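Local atomic coordinates of SeviL (Septifer virgatus, PDB entry 6LF1), a protein that probably binds cell-surface glycans as a mussel lectin of the ricin-type (R-type) beta-trefoil family, and forms a two-chain assembly. Residues K49-G54 / T81-L86; K11-N16 / D42-F47; S62-Y67 / D76-T81; N16-G21 / T121-W126. One frame throughout, in Å; residues are numbered along the deposited sequence.

Interaction 1. Residues K49-G54 / T81-L86; sequences KSDTPG and TTLWSL
Leu-83 presses against Ser-50 and Thr-52 at the start of this contact, just ahead of strand 84-88. With CG anti to the carbonyl carbon (chi1 -60°) the branch is aimed at the loop, and its fork gives each methyl its own neighbour. CD2 meets Ser-50 CB at 3.4 Å, tighter than ordinary van der Waals contact, while CD1 lies 4.0 Å from Thr-52 OG1 and the two side chains cross at about a right angle. A branched aliphatic residue suits a place where one side chain must touch two residues of a bent loop. The loop keeps its shape by an ST turn, in which Thr-52 N donates to Ser-50 OG at 3.0 Å; the same hydroxyl is also bonded to Tyr-55 O. Thr-52 OG1 donates to Asp-51 OD1 at 2.8 Å, meeting it nearly along its C-O axis. Trp-84 turns its CB away from the loop, and its NE1 is bonded to Leu-65 O. At Ser-85, CB rests 3.8 Å from Gly-54 O. Gly-54, with phi at 86°, has a backbone shape easy for glycine, since any side chain would collide with Pro-53 O. A water donates to Gly-54 O at 2.9 Å and accepts from Leu-86 N at 2.9 Å, joining segments without a direct hydrogen bond between them. The whole is a connecting loop, between strands 45-49 and 56-60, laid along strand 84-88 of a beta-trefoil.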
loop_
_atom_site.group_PDB
_atom_site.type_symbol
_atom_site.label_atom_id
_atom_site.label_comp_id
_atom_site.label_asym_id
_atom_site.label_seq_id
_atom_site.Cartn_x
_atom_site.Cartn_y
_atom_site.Cartn_z
ATOM N N LYS A 49 -13.596 14.912 3.024
ATOM C CA LYS A 49 -13.544 16.203 3.693
ATOM C C LYS A 49 -14.688 16.293 4.692
ATOM O O LYS A 49 -15.794 15.816 4.433
ATOM C CB LYS A 49 -13.634 17.350 2.678
ATOM C CG LYS A 49 -12.414 17.484 1.761
ATOM C CD LYS A 49 -12.537 18.700 0.840
ATOM C CE LYS A 49 -11.410 18.749 -0.189
ATOM N NZ LYS A 49 -11.643 19.786 -1.244
ATOM N N SER A 50 -14.419 16.896 5.842
ATOM C CA SER A 50 -15.435 17.040 6.873
ATOM C C SER A 50 -16.256 18.313 6.669
ATOM O O SER A 50 -16.045 19.087 5.733
ATOM C CB SER A 50 -14.786 17.069 8.253
ATOM O OG SER A 50 -14.152 18.321 8.474
ATOM N N ASP A 51 -17.194 18.540 7.594
ATOM C CA ASP A 51 -17.963 19.780 7.636
ATOM C C ASP A 51 -17.104 20.991 7.983
ATOM O O ASP A 51 -17.520 22.127 7.723
ATOM C CB ASP A 51 -19.097 19.642 8.651
ATOM C CG ASP A 51 -18.640 18.978 9.953
ATOM O OD1 ASP A 51 -17.675 19.472 10.588
ATOM O OD2 ASP A 51 -19.253 17.957 10.342
ATOM N N THR A 52 -15.927 20.779 8.572
ATOM C CA THR A 52 -15.016 21.851 8.936
ATOM C C THR A 52 -13.795 21.823 8.029
ATOM O O THR A 52 -13.151 20.772 7.902
ATOM C CB THR A 52 -14.578 21.715 10.401
ATOM O OG1 THR A 52 -15.710 21.383 11.220
ATOM C CG2 THR A 52 -13.961 23.013 10.895
ATOM N N PRO A 53 -13.447 22.938 7.386
ATOM C CA PRO A 53 -12.281 22.937 6.494
ATOM C C PRO A 53 -10.997 22.611 7.242
ATOM O O PRO A 53 -10.833 22.948 8.416
ATOM C CB PRO A 53 -12.257 24.367 5.939
ATOM C CG PRO A 53 -13.666 24.855 6.095
ATOM C CD PRO A 53 -14.176 24.216 7.352
ATOM N N GLY A 54 -10.082 21.941 6.542
ATOM C CA GLY A 54 -8.829 21.503 7.117
ATOM C C GLY A 54 -8.876 20.168 7.829
ATOM O O GLY A 54 -7.824 19.678 8.262
ATOM N N THR A 81 -15.233 14.291 17.604
ATOM C CA THR A 81 -14.122 13.375 17.841
ATOM C C THR A 81 -13.725 12.587 16.598
ATOM O O THR A 81 -12.707 11.885 16.637
ATOM C CB THR A 81 -14.475 12.391 18.965
ATOM O OG1 THR A 81 -15.699 11.714 18.653
ATOM C CG2 THR A 81 -14.641 13.112 20.270
ATOM N N THR A 82 -14.501 12.668 15.522
ATOM C CA THR A 82 -14.180 11.982 14.278
ATOM C C THR A 82 -13.370 12.849 13.323
ATOM O O THR A 82 -13.120 12.420 12.193
ATOM C CB THR A 82 -15.461 11.502 13.565
ATOM O OG1 THR A 82 -16.234 12.619 13.108
ATOM C CG2 THR A 82 -16.317 10.646 14.479
ATOM N N LEU A 83 -12.958 14.048 13.740
ATOM C CA LEU A 83 -12.250 14.967 12.854
ATOM C C LEU A 83 -10.742 14.792 12.992
ATOM O O LEU A 83 -10.207 14.804 14.104
ATOM C CB LEU A 83 -12.643 16.414 13.152
ATOM C CG LEU A 83 -14.125 16.763 12.986
ATOM C CD1 LEU A 83 -14.345 18.251 13.224
ATOM C CD2 LEU A 83 -14.634 16.371 11.621
ATOM N N TRP A 84 -10.059 14.654 11.849
ATOM C CA TRP A 84 -8.625 14.402 11.782
ATOM C C TRP A 84 -7.983 15.375 10.810
ATOM O O TRP A 84 -8.550 15.663 9.753
ATOM C CB TRP A 84 -8.322 12.970 11.312
ATOM C CG TRP A 84 -8.905 11.910 12.197
ATOM C CD1 TRP A 84 -10.165 11.387 12.128
ATOM C CD2 TRP A 84 -8.260 11.262 13.296
ATOM N NE1 TRP A 84 -10.341 10.450 13.118
ATOM C CE2 TRP A 84 -9.186 10.354 13.846
ATOM C CE3 TRP A 84 -6.984 11.357 13.870
ATOM C CZ2 TRP A 84 -8.875 9.541 14.939
ATOM C CZ3 TRP A 84 -6.679 10.552 14.949
ATOM C CH2 TRP A 84 -7.626 9.658 15.477
ATOM N N SER A 85 -6.806 15.878 11.166
ATOM C CA SER A 85 -6.023 16.674 10.235
ATOM C C SER A 85 -4.814 15.871 9.780
ATOM O O SER A 85 -4.397 14.912 10.435
ATOM C CB SER A 85 -5.592 18.017 10.851
ATOM O OG SER A 85 -4.623 17.884 11.887
ATOM N N LEU A 86 -4.258 16.278 8.639
ATOM C CA LEU A 86 -3.071 15.662 8.057
ATOM C C LEU A 86 -1.856 16.544 8.304
ATOM O O LEU A 86 -1.906 17.756 8.069
ATOM C CB LEU A 86 -3.250 15.452 6.552
ATOM C CG LEU A 86 -4.243 14.380 6.102
ATOM C CD1 LEU A 86 -4.600 14.566 4.646
ATOM C CD2 LEU A 86 -3.634 13.026 6.307
HETATM O O HOH W 1 -5.296 18.645 7.368
#

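Interaction 2. Residues K11-N16 / D42-F47; sequences KCYIQN and DQIWSF
The run Gln-43, Ile-44, Trp-45 matches the Q-x-W motif of ricin-type lectins, and here it is joined to strand 12-16 by a short antiparallel pairing. Cys-12 and Trp-45 form a hydrogen-bonded pair: Trp-45 N reaches Cys-12 O at 2.7 Å with an almost straight angle of 178°, and Cys-12 N returns a bond to Trp-45 O at 2.8 Å. Strands 12-16 and 45-47 run nearly perpendicular, at 97°, so pairing stops quickly and side chains take over. Ile-14 lays CD1 over a face of the Trp-45 indole, 4.2 Å from the centroid of the five-membered ring, a CH-pi contact suited to a slim aliphatic tip. The indole's NE1 is bonded to Ala-23 O. Ile-44 does the same for Tyr-13, its CG1 standing 4.0 Å from the phenol ring's centroid, over the face. With chi1 at 60°, Cys-12 SG lies between its backbone N and carbonyl carbon and faces Phe-47, whose CB is 3.8 Å away; a small, apolar thiol suits this buried spot. Where the backbones part, a water accepts from Ile-14 N at 2.8 Å and lies beside Gln-43 O. At the exposed end another water accepts from Lys-11 NZ and bonds to Ser-46 OG, a hydroxyl also hydrogen-bonded to Gln-48 NE2. The arrangement is that of a Q-x-W motif, whose tryptophan lies in the hydrophobic core of an R-type beta-trefoil, here against a crossing strand.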
loop_
_atom_site.group_PDB
_atom_site.type_symbol
_atom_site.label_atom_id
_atom_site.label_comp_id
_atom_site.label_asym_id
_atom_site.label_seq_id
_atom_site.Cartn_x
_atom_site.Cartn_y
_atom_site.Cartn_z
ATOM N N LYS A 11 -11.999 6.151 -1.728
ATOM C CA LYS A 11 -11.642 4.854 -1.164
ATOM C C LYS A 11 -10.127 4.662 -1.152
ATOM O O LYS A 11 -9.463 4.819 -2.181
ATOM C CB LYS A 11 -12.299 3.723 -1.960
ATOM C CG LYS A 11 -13.828 3.781 -2.027
ATOM C CD LYS A 11 -14.477 3.169 -0.791
ATOM C CE LYS A 11 -15.992 3.135 -0.925
ATOM N NZ LYS A 11 -16.531 4.508 -1.119
ATOM N N CYS A 12 -9.592 4.263 0.004
ATOM C CA CYS A 12 -8.145 4.184 0.182
ATOM C C CYS A 12 -7.780 3.150 1.244
ATOM O O CYS A 12 -8.580 2.802 2.113
ATOM C CB CYS A 12 -7.568 5.542 0.588
ATOM S SG CYS A 12 -8.256 6.150 2.151
ATOM N N TYR A 13 -6.547 2.663 1.165
ATOM C CA TYR A 13 -5.951 1.929 2.275
ATOM C C TYR A 13 -5.190 2.921 3.141
ATOM O O TYR A 13 -4.768 3.970 2.668
ATOM C CB TYR A 13 -4.996 0.842 1.782
ATOM C CG TYR A 13 -5.649 -0.270 0.973
ATOM C CD1 TYR A 13 -5.824 -0.145 -0.398
ATOM C CD2 TYR A 13 -6.031 -1.455 1.583
ATOM C CE1 TYR A 13 -6.397 -1.166 -1.143
ATOM C CE2 TYR A 13 -6.623 -2.481 0.858
ATOM C CZ TYR A 13 -6.795 -2.332 -0.504
ATOM O OH TYR A 13 -7.363 -3.352 -1.230
ATOM N N ILE A 14 -5.023 2.589 4.411
ATOM C CA ILE A 14 -4.308 3.443 5.356
ATOM C C ILE A 14 -3.224 2.578 5.991
ATOM O O ILE A 14 -3.499 1.778 6.889
ATOM C CB ILE A 14 -5.245 4.058 6.403
ATOM C CG1 ILE A 14 -6.306 4.898 5.690
ATOM C CG2 ILE A 14 -4.455 4.919 7.385
ATOM C CD1 ILE A 14 -7.325 5.553 6.601
ATOM N N GLN A 15 -1.978 2.742 5.529
ATOM C CA GLN A 15 -0.914 1.793 5.818
ATOM C C GLN A 15 0.247 2.488 6.521
ATOM O O GLN A 15 0.595 3.628 6.195
ATOM C CB GLN A 15 -0.453 1.136 4.522
ATOM C CG GLN A 15 0.674 0.135 4.702
ATOM C CD GLN A 15 0.850 -0.721 3.463
ATOM O OE1 GLN A 15 -0.094 -1.367 3.015
ATOM N NE2 GLN A 15 2.051 -0.709 2.889
ATOM N N ASN A 16 0.844 1.787 7.479
ATOM C CA ASN A 16 1.871 2.353 8.345
ATOM C C ASN A 16 3.260 2.096 7.774
ATOM O O ASN A 16 3.568 0.981 7.347
ATOM C CB ASN A 16 1.777 1.756 9.748
ATOM C CG ASN A 16 2.480 2.617 10.788
ATOM O OD1 ASN A 16 3.706 2.585 10.916
ATOM N ND2 ASN A 16 1.704 3.399 11.528
ATOM N N ASP A 42 -11.812 -5.270 4.167
ATOM C CA ASP A 42 -12.147 -4.418 5.301
ATOM C C ASP A 42 -11.011 -3.485 5.674
ATOM O O ASP A 42 -11.079 -2.803 6.701
ATOM C CB ASP A 42 -12.597 -5.251 6.512
ATOM C CG ASP A 42 -11.505 -6.122 7.092
ATOM O OD1 ASP A 42 -10.359 -6.089 6.604
ATOM O OD2 ASP A 42 -11.803 -6.856 8.054
ATOM N N GLN A 43 -9.979 -3.416 4.839
ATOM C CA GLN A 43 -8.935 -2.419 4.997
ATOM C C GLN A 43 -9.151 -1.215 4.089
ATOM O O GLN A 43 -8.294 -0.332 4.042
ATOM C CB GLN A 43 -7.566 -3.051 4.732
ATOM C CG GLN A 43 -7.186 -4.152 5.710
ATOM C CD GLN A 43 -6.138 -5.107 5.128
ATOM O OE1 GLN A 43 -5.434 -4.761 4.181
ATOM N NE2 GLN A 43 -6.043 -6.312 5.689
ATOM N N ILE A 44 -10.285 -1.145 3.391
ATOM C CA ILE A 44 -10.577 -0.048 2.471
ATOM C C ILE A 44 -11.478 0.965 3.168
ATOM O O ILE A 44 -12.613 0.647 3.555
ATOM C CB ILE A 44 -11.220 -0.565 1.176
ATOM C CG1 ILE A 44 -10.255 -1.516 0.455
ATOM C CG2 ILE A 44 -11.631 0.595 0.275
ATOM C CD1 ILE A 44 -10.883 -2.178 -0.768
ATOM N N TRP A 45 -10.989 2.195 3.280
ATOM C CA TRP A 45 -11.649 3.268 4.008
ATOM C C TRP A 45 -12.136 4.334 3.038
ATOM O O TRP A 45 -11.661 4.435 1.906
ATOM C CB TRP A 45 -10.690 3.895 5.030
ATOM C CG TRP A 45 -10.214 2.945 6.080
ATOM C CD1 TRP A 45 -9.222 1.997 5.957
ATOM C CD2 TRP A 45 -10.702 2.840 7.421
ATOM N NE1 TRP A 45 -9.074 1.316 7.142
ATOM C CE2 TRP A 45 -9.971 1.814 8.056
ATOM C CE3 TRP A 45 -11.702 3.509 8.148
ATOM C CZ2 TRP A 45 -10.195 1.444 9.381
ATOM C CZ3 TRP A 45 -11.921 3.146 9.469
ATOM C CH2 TRP A 45 -11.168 2.124 10.077
ATOM N N SER A 46 -13.097 5.137 3.496
ATOM C CA SER A 46 -13.539 6.318 2.767
ATOM C C SER A 46 -12.939 7.540 3.450
ATOM O O SER A 46 -13.262 7.844 4.602
ATOM C CB SER A 46 -15.064 6.393 2.714
ATOM O OG SER A 46 -15.471 7.503 1.938
ATOM N N PHE A 47 -12.043 8.221 2.752
ATOM C CA PHE A 47 -11.406 9.424 3.261
ATOM C C PHE A 47 -12.112 10.621 2.645
ATOM O O PHE A 47 -12.062 10.811 1.426
ATOM C CB PHE A 47 -9.920 9.428 2.910
ATOM C CG PHE A 47 -9.127 10.428 3.671
ATOM C CD1 PHE A 47 -8.739 10.170 4.973
ATOM C CD2 PHE A 47 -8.763 11.629 3.089
ATOM C CE1 PHE A 47 -8.004 11.090 5.685
ATOM C CE2 PHE A 47 -8.022 12.553 3.796
ATOM C CZ PHE A 47 -7.643 12.283 5.091
HETATM O O HOH W 2 -15.644 7.234 -0.850
HETATM O O HOH W 3 -6.017 0.115 5.410
#

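Interaction 3. Residues S62-Y67 / D76-T81; sequences SKFLQY and DIEQDT
Gln-66 CG and Thr-81 OG1 each sit between their own backbone N and carbonyl carbon (chi1 70° and 55°), and from these positions the two side chains run alongside each other, pointing the same way. Thr-81 OG1 donates to Gln-66 OE1 at 2.8 Å, approaching from above the amide's carbonyl plane, 40° out of it. The amide's other end is held too, as NE2 is bonded to Met-74 O, so the long glutamine is fixed at both its polar atoms. Beside it, Tyr-67 N makes a weak bond to Thr-81 O at 3.3 Å, and that oxygen has a second donor in Asn-100 ND2. Tyr-67 O, buried by the contact, finds no partner. Phe-64 turns toward the loop: Glu-78 CB lies 4.1 Å above one face of the phenyl ring, near its rim, while Asp-76 O meets its edge 4.2 Å from CE2. Glu-78 is itself the centre of an inverse gamma turn. At the surface end Lys-63 NZ pairs with Asp-76 OD1 in a salt bridge; the 2.4 Å separation is doubtfully short, but a lysine and an aspartate lying side by side suit this solvent-facing end of the contact. Strand 63-67 pairs with 72-75 as a beta-hairpin, and the chain leaving that hairpin folds back across its first strand, on the way to the next strand of the beta-trefoil.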
loop_
_atom_site.group_PDB
_atom_site.type_symbol
_atom_site.label_atom_id
_atom_site.label_comp_id
_atom_site.label_asym_id
_atom_site.label_seq_id
_atom_site.Cartn_x
_atom_site.Cartn_y
_atom_site.Cartn_z
ATOM N N SER A 62 -20.514 2.784 7.096
ATOM C CA SER A 62 -21.381 3.848 7.606
ATOM C C SER A 62 -20.968 4.321 8.998
ATOM O O SER A 62 -21.783 4.897 9.729
ATOM C CB SER A 62 -22.854 3.421 7.613
ATOM O OG SER A 62 -23.273 3.030 6.316
ATOM N N LYS A 63 -19.716 4.094 9.391
ATOM C CA LYS A 63 -19.197 4.542 10.676
ATOM C C LYS A 63 -17.947 5.384 10.446
ATOM O O LYS A 63 -17.441 5.477 9.327
ATOM C CB LYS A 63 -18.866 3.367 11.598
ATOM C CG LYS A 63 -20.047 2.491 11.981
ATOM C CD LYS A 63 -19.702 1.697 13.227
ATOM C CE LYS A 63 -20.674 0.563 13.472
ATOM N NZ LYS A 63 -22.060 1.072 13.580
ATOM N N PHE A 64 -17.438 5.982 11.527
ATOM C CA PHE A 64 -16.332 6.930 11.450
ATOM C C PHE A 64 -15.303 6.659 12.534
ATOM O O PHE A 64 -15.655 6.436 13.692
ATOM C CB PHE A 64 -16.821 8.374 11.603
ATOM C CG PHE A 64 -17.819 8.782 10.576
ATOM C CD1 PHE A 64 -17.406 9.224 9.331
ATOM C CD2 PHE A 64 -19.173 8.712 10.846
ATOM C CE1 PHE A 64 -18.323 9.599 8.378
ATOM C CE2 PHE A 64 -20.093 9.084 9.896
ATOM C CZ PHE A 64 -19.670 9.527 8.658
ATOM N N LEU A 65 -14.025 6.735 12.165
ATOM C CA LEU A 65 -12.946 6.555 13.128
ATOM C C LEU A 65 -12.864 7.747 14.077
ATOM O O LEU A 65 -12.820 8.900 13.641
ATOM C CB LEU A 65 -11.614 6.378 12.391
ATOM C CG LEU A 65 -10.408 6.015 13.260
ATOM C CD1 LEU A 65 -10.500 4.570 13.719
ATOM C CD2 LEU A 65 -9.104 6.246 12.505
ATOM N N GLN A 66 -12.851 7.475 15.377
ATOM C CA GLN A 66 -12.821 8.538 16.370
ATOM C C GLN A 66 -11.806 8.217 17.459
ATOM O O GLN A 66 -11.343 7.081 17.615
ATOM C CB GLN A 66 -14.207 8.757 16.996
ATOM C CG GLN A 66 -14.643 7.617 17.890
ATOM C CD GLN A 66 -15.778 7.990 18.846
ATOM O OE1 GLN A 66 -15.756 9.049 19.480
ATOM N NE2 GLN A 66 -16.776 7.120 18.944
ATOM N N TYR A 67 -11.478 9.240 18.237
ATOM C CA TYR A 67 -10.663 9.092 19.434
ATOM C C TYR A 67 -11.327 9.890 20.542
ATOM O O TYR A 67 -11.553 11.090 20.385
ATOM C CB TYR A 67 -9.236 9.578 19.203
ATOM C CG TYR A 67 -8.382 9.512 20.447
ATOM C CD1 TYR A 67 -8.181 8.307 21.116
ATOM C CD2 TYR A 67 -7.774 10.653 20.956
ATOM C CE1 TYR A 67 -7.400 8.245 22.251
ATOM C CE2 TYR A 67 -6.987 10.598 22.094
ATOM C CZ TYR A 67 -6.811 9.388 22.735
ATOM O OH TYR A 67 -6.036 9.327 23.867
ATOM N N ASP A 76 -20.856 5.791 15.216
ATOM C CA ASP A 76 -21.964 5.729 14.267
ATOM C C ASP A 76 -22.223 7.074 13.609
ATOM O O ASP A 76 -22.721 7.123 12.479
ATOM C CB ASP A 76 -23.244 5.261 14.958
ATOM C CG ASP A 76 -23.217 3.794 15.307
ATOM O OD1 ASP A 76 -22.305 3.083 14.834
ATOM O OD2 ASP A 76 -24.109 3.352 16.064
ATOM N N ILE A 77 -21.903 8.163 14.303
ATOM C CA ILE A 77 -22.237 9.519 13.895
ATOM C C ILE A 77 -20.954 10.323 13.736
ATOM O O ILE A 77 -19.943 10.049 14.390
ATOM C CB ILE A 77 -23.188 10.162 14.936
ATOM C CG1 ILE A 77 -24.505 9.391 14.964
ATOM C CG2 ILE A 77 -23.428 11.644 14.665
ATOM C CD1 ILE A 77 -25.161 9.268 13.612
ATOM N N GLU A 78 -21.001 11.327 12.856
ATOM C CA GLU A 78 -19.877 12.243 12.665
ATOM C C GLU A 78 -19.860 13.252 13.815
ATOM O O GLU A 78 -20.328 14.388 13.707
ATOM C CB GLU A 78 -19.960 12.928 11.305
ATOM C CG GLU A 78 -18.744 13.793 10.990
ATOM C CD GLU A 78 -18.765 14.377 9.583
ATOM O OE1 GLU A 78 -18.251 15.506 9.398
ATOM O OE2 GLU A 78 -19.288 13.704 8.666
ATOM N N GLN A 79 -19.306 12.816 14.942
ATOM C CA GLN A 79 -19.069 13.690 16.078
ATOM C C GLN A 79 -17.768 14.465 15.879
ATOM O O GLN A 79 -16.953 14.147 15.013
ATOM C CB GLN A 79 -18.992 12.884 17.374
ATOM C CG GLN A 79 -20.061 11.835 17.549
ATOM C CD GLN A 79 -19.876 11.048 18.833
ATOM O OE1 GLN A 79 -19.956 11.605 19.931
ATOM N NE2 GLN A 79 -19.613 9.747 18.704
ATOM N N ASP A 80 -17.573 15.495 16.710
ATOM C CA ASP A 80 -16.328 16.262 16.668
ATOM C C ASP A 80 -15.106 15.368 16.827
ATOM O O ASP A 80 -14.045 15.657 16.259
ATOM C CB ASP A 80 -16.312 17.329 17.763
ATOM C CG ASP A 80 -17.240 18.487 17.468
ATOM O OD1 ASP A 80 -17.896 18.474 16.404
ATOM O OD2 ASP A 80 -17.307 19.416 18.306
ATOM N N THR A 81 -15.233 14.291 17.604
ATOM C CA THR A 81 -14.122 13.375 17.841
ATOM C C THR A 81 -13.725 12.587 16.598
ATOM O O THR A 81 -12.707 11.885 16.637
ATOM C CB THR A 81 -14.475 12.391 18.965
ATOM O OG1 THR A 81 -15.699 11.714 18.653
ATOM C CG2 THR A 81 -14.641 13.112 20.270
#

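Interaction 4. Residues N16-G21 / T121-W126; sequences NRENGG and TESEKW
Asn-16 ND2 donates to Ser-123 O at 2.9 Å, and next to it Arg-17 N donates to Lys-125 O at 2.9 Å, nearly straight at 167°. These bonds tie the end of the first strand of the beta-trefoil to the turn that leads into its last, strand 126-130; Glu-124, Lys-125 and Trp-126 resemble the Q-x-W motif of ricin-type lectins with glutamate in the first place. The other amide atom of Asn-16 works as well: OD1 accepts from Glu-18 N at 2.9 Å, on a lone pair in the carbonyl plane, which makes an Asx turn. Asparagine suits the site because a single short amide grips its own loop with one atom and the opposite loop with the other. A water lies beside Asn-16 OD1 and Glu-122 O and accepts from Lys-125 N. Arg-17 and Lys-125 touch through their CB atoms at 4.0 Å, their charged ends serving others: Lys-125 NZ forms a salt bridge with Asp-92, and Arg-17 makes a cation-pi contact with Phe-95 and a long, weak ion pair with Asp-41 of the second subunit. Farther out, Glu-18 OE2 comes within 3.5 Å of Glu-122 OE2, a meeting of like charges that would probably raise the affinity of one for a proton. Ser-123 OG is bonded to Asp-108. Inside, the Asn-16 amide stands almost upright on the Trp-126 indole, planes 83° apart; ND2 lies 3.3 Å above the ring plane, and CB is 4.2 Å from the centroid of the six-membered ring.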
loop_
_atom_site.group_PDB
_atom_site.type_symbol
_atom_site.label_atom_id
_atom_site.label_comp_id
_atom_site.label_asym_id
_atom_site.label_seq_id
_atom_site.Cartn_x
_atom_site.Cartn_y
_atom_site.Cartn_z
ATOM N N ASN A 16 0.844 1.787 7.479
ATOM C CA ASN A 16 1.871 2.353 8.345
ATOM C C ASN A 16 3.260 2.096 7.774
ATOM O O ASN A 16 3.568 0.981 7.347
ATOM C CB ASN A 16 1.777 1.756 9.748
ATOM C CG ASN A 16 2.480 2.617 10.788
ATOM O OD1 ASN A 16 3.706 2.585 10.916
ATOM N ND2 ASN A 16 1.704 3.399 11.528
ATOM N N ARG A 17 4.104 3.140 7.784
ATOM C CA ARG A 17 5.460 2.993 7.252
ATOM C C ARG A 17 6.287 1.980 8.037
ATOM O O ARG A 17 7.147 1.299 7.456
ATOM C CB ARG A 17 6.190 4.346 7.236
ATOM C CG ARG A 17 7.408 4.353 6.302
ATOM C CD ARG A 17 8.086 5.735 6.237
ATOM N NE ARG A 17 9.095 5.783 5.171
ATOM C CZ ARG A 17 10.312 5.250 5.264
ATOM N NH1 ARG A 17 10.684 4.627 6.377
ATOM N NH2 ARG A 17 11.160 5.337 4.240
ATOM N N GLU A 18 6.059 1.862 9.350
ATOM C CA GLU A 18 6.982 1.089 10.179
ATOM C C GLU A 18 6.852 -0.411 9.949
ATOM O O GLU A 18 7.853 -1.131 10.012
ATOM C CB GLU A 18 6.771 1.404 11.661
ATOM C CG GLU A 18 7.615 0.511 12.583
ATOM C CD GLU A 18 7.763 1.073 13.979
ATOM O OE1 GLU A 18 7.366 2.239 14.192
ATOM O OE2 GLU A 18 8.281 0.346 14.855
ATOM N N ASN A 19 5.647 -0.910 9.661
ATOM C CA ASN A 19 5.448 -2.346 9.541
ATOM C C ASN A 19 4.638 -2.752 8.317
ATOM O O ASN A 19 4.333 -3.946 8.158
ATOM C CB ASN A 19 4.774 -2.901 10.811
ATOM C CG ASN A 19 3.382 -2.331 11.036
ATOM O OD1 ASN A 19 2.944 -1.422 10.326
ATOM N ND2 ASN A 19 2.682 -2.864 12.033
ATOM N N GLY A 20 4.284 -1.807 7.452
ATOM C CA GLY A 20 3.430 -2.111 6.332
ATOM C C GLY A 20 2.028 -2.529 6.704
ATOM O O GLY A 20 1.286 -2.990 5.826
ATOM N N GLY A 21 1.647 -2.372 7.976
ATOM C CA GLY A 21 0.338 -2.809 8.425
ATOM C C GLY A 21 -0.761 -1.842 8.026
ATOM O O GLY A 21 -0.564 -0.630 7.950
ATOM N N THR A 121 6.103 10.164 17.316
ATOM C CA THR A 121 6.937 8.975 17.421
ATOM C C THR A 121 7.089 8.362 16.034
ATOM O O THR A 121 6.414 8.763 15.081
ATOM C CB THR A 121 6.344 7.934 18.378
ATOM O OG1 THR A 121 5.210 7.310 17.756
ATOM C CG2 THR A 121 5.911 8.586 19.692
ATOM N N GLU A 122 7.966 7.356 15.946
ATOM C CA GLU A 122 8.299 6.701 14.682
ATOM C C GLU A 122 7.178 5.824 14.137
ATOM O O GLU A 122 7.260 5.401 12.977
ATOM C CB GLU A 122 9.548 5.832 14.849
ATOM C CG GLU A 122 9.277 4.569 15.664
ATOM C CD GLU A 122 10.465 3.622 15.737
ATOM O OE1 GLU A 122 11.489 3.880 15.064
ATOM O OE2 GLU A 122 10.368 2.614 16.472
ATOM N N SER A 123 6.150 5.519 14.929
ATOM C CA SER A 123 5.106 4.599 14.506
ATOM C C SER A 123 3.837 5.312 14.049
ATOM O O SER A 123 2.787 4.674 13.928
ATOM C CB SER A 123 4.783 3.624 15.637
ATOM O OG SER A 123 4.581 4.334 16.845
ATOM N N GLU A 124 3.913 6.616 13.782
ATOM C CA GLU A 124 2.736 7.420 13.482
ATOM C C GLU A 124 2.646 7.834 12.017
ATOM O O GLU A 124 1.841 8.710 11.679
ATOM C CB GLU A 124 2.715 8.662 14.375
ATOM C CG GLU A 124 2.547 8.354 15.839
ATOM C CD GLU A 124 2.923 9.536 16.701
ATOM O OE1 GLU A 124 3.529 10.478 16.161
ATOM O OE2 GLU A 124 2.610 9.520 17.906
ATOM N N LYS A 125 3.430 7.220 11.134
ATOM C CA LYS A 125 3.518 7.641 9.743
ATOM C C LYS A 125 2.625 6.755 8.882
ATOM O O LYS A 125 2.845 5.541 8.813
ATOM C CB LYS A 125 4.961 7.569 9.241
ATOM C CG LYS A 125 5.970 8.264 10.143
ATOM C CD LYS A 125 7.374 7.944 9.687
ATOM C CE LYS A 125 8.413 8.533 10.610
ATOM N NZ LYS A 125 9.767 8.248 10.077
ATOM N N TRP A 126 1.646 7.360 8.220
ATOM C CA TRP A 126 0.683 6.628 7.401
ATOM C C TRP A 126 0.728 7.080 5.946
ATOM O O TRP A 126 0.849 8.274 5.657
ATOM C CB TRP A 126 -0.747 6.815 7.936
ATOM C CG TRP A 126 -0.901 6.437 9.394
ATOM C CD1 TRP A 126 -0.733 7.261 10.480
ATOM C CD2 TRP A 126 -1.243 5.145 9.922
ATOM N NE1 TRP A 126 -0.945 6.558 11.647
ATOM C CE2 TRP A 126 -1.264 5.260 11.333
ATOM C CE3 TRP A 126 -1.547 3.905 9.341
ATOM C CZ2 TRP A 126 -1.568 4.181 12.170
ATOM C CZ3 TRP A 126 -1.852 2.831 10.180
ATOM C CH2 TRP A 126 -1.866 2.983 11.575
HETATM O O HOH W 4 5.290 4.888 11.208
#

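Overall arrangement
The four contacts spread over one small beta-trefoil. Interactions 1 and 3 share Thr-81, and Thr-82 CG2 lies 3.7 Å from Phe-64 CB; interactions 2 and 4 share Asn-16, with Ile-14 CG2 3.6 Å from Trp-126 CE3. The two pairs meet where Leu-86 CD1 touches Phe-47 CZ at 3.8 Å. Interactions 3 and 4 lie on opposite sides of the chain's centre, their centres about 23 Å apart. Trp-45, Trp-84 and Trp-126 occupy comparable places, each indole NE1 bonded to a backbone oxygen, consistent with the threefold repeat of the fold. Interactions 2 and 4 both reach the second subunit, where Gln-15 bonds to its counterpart.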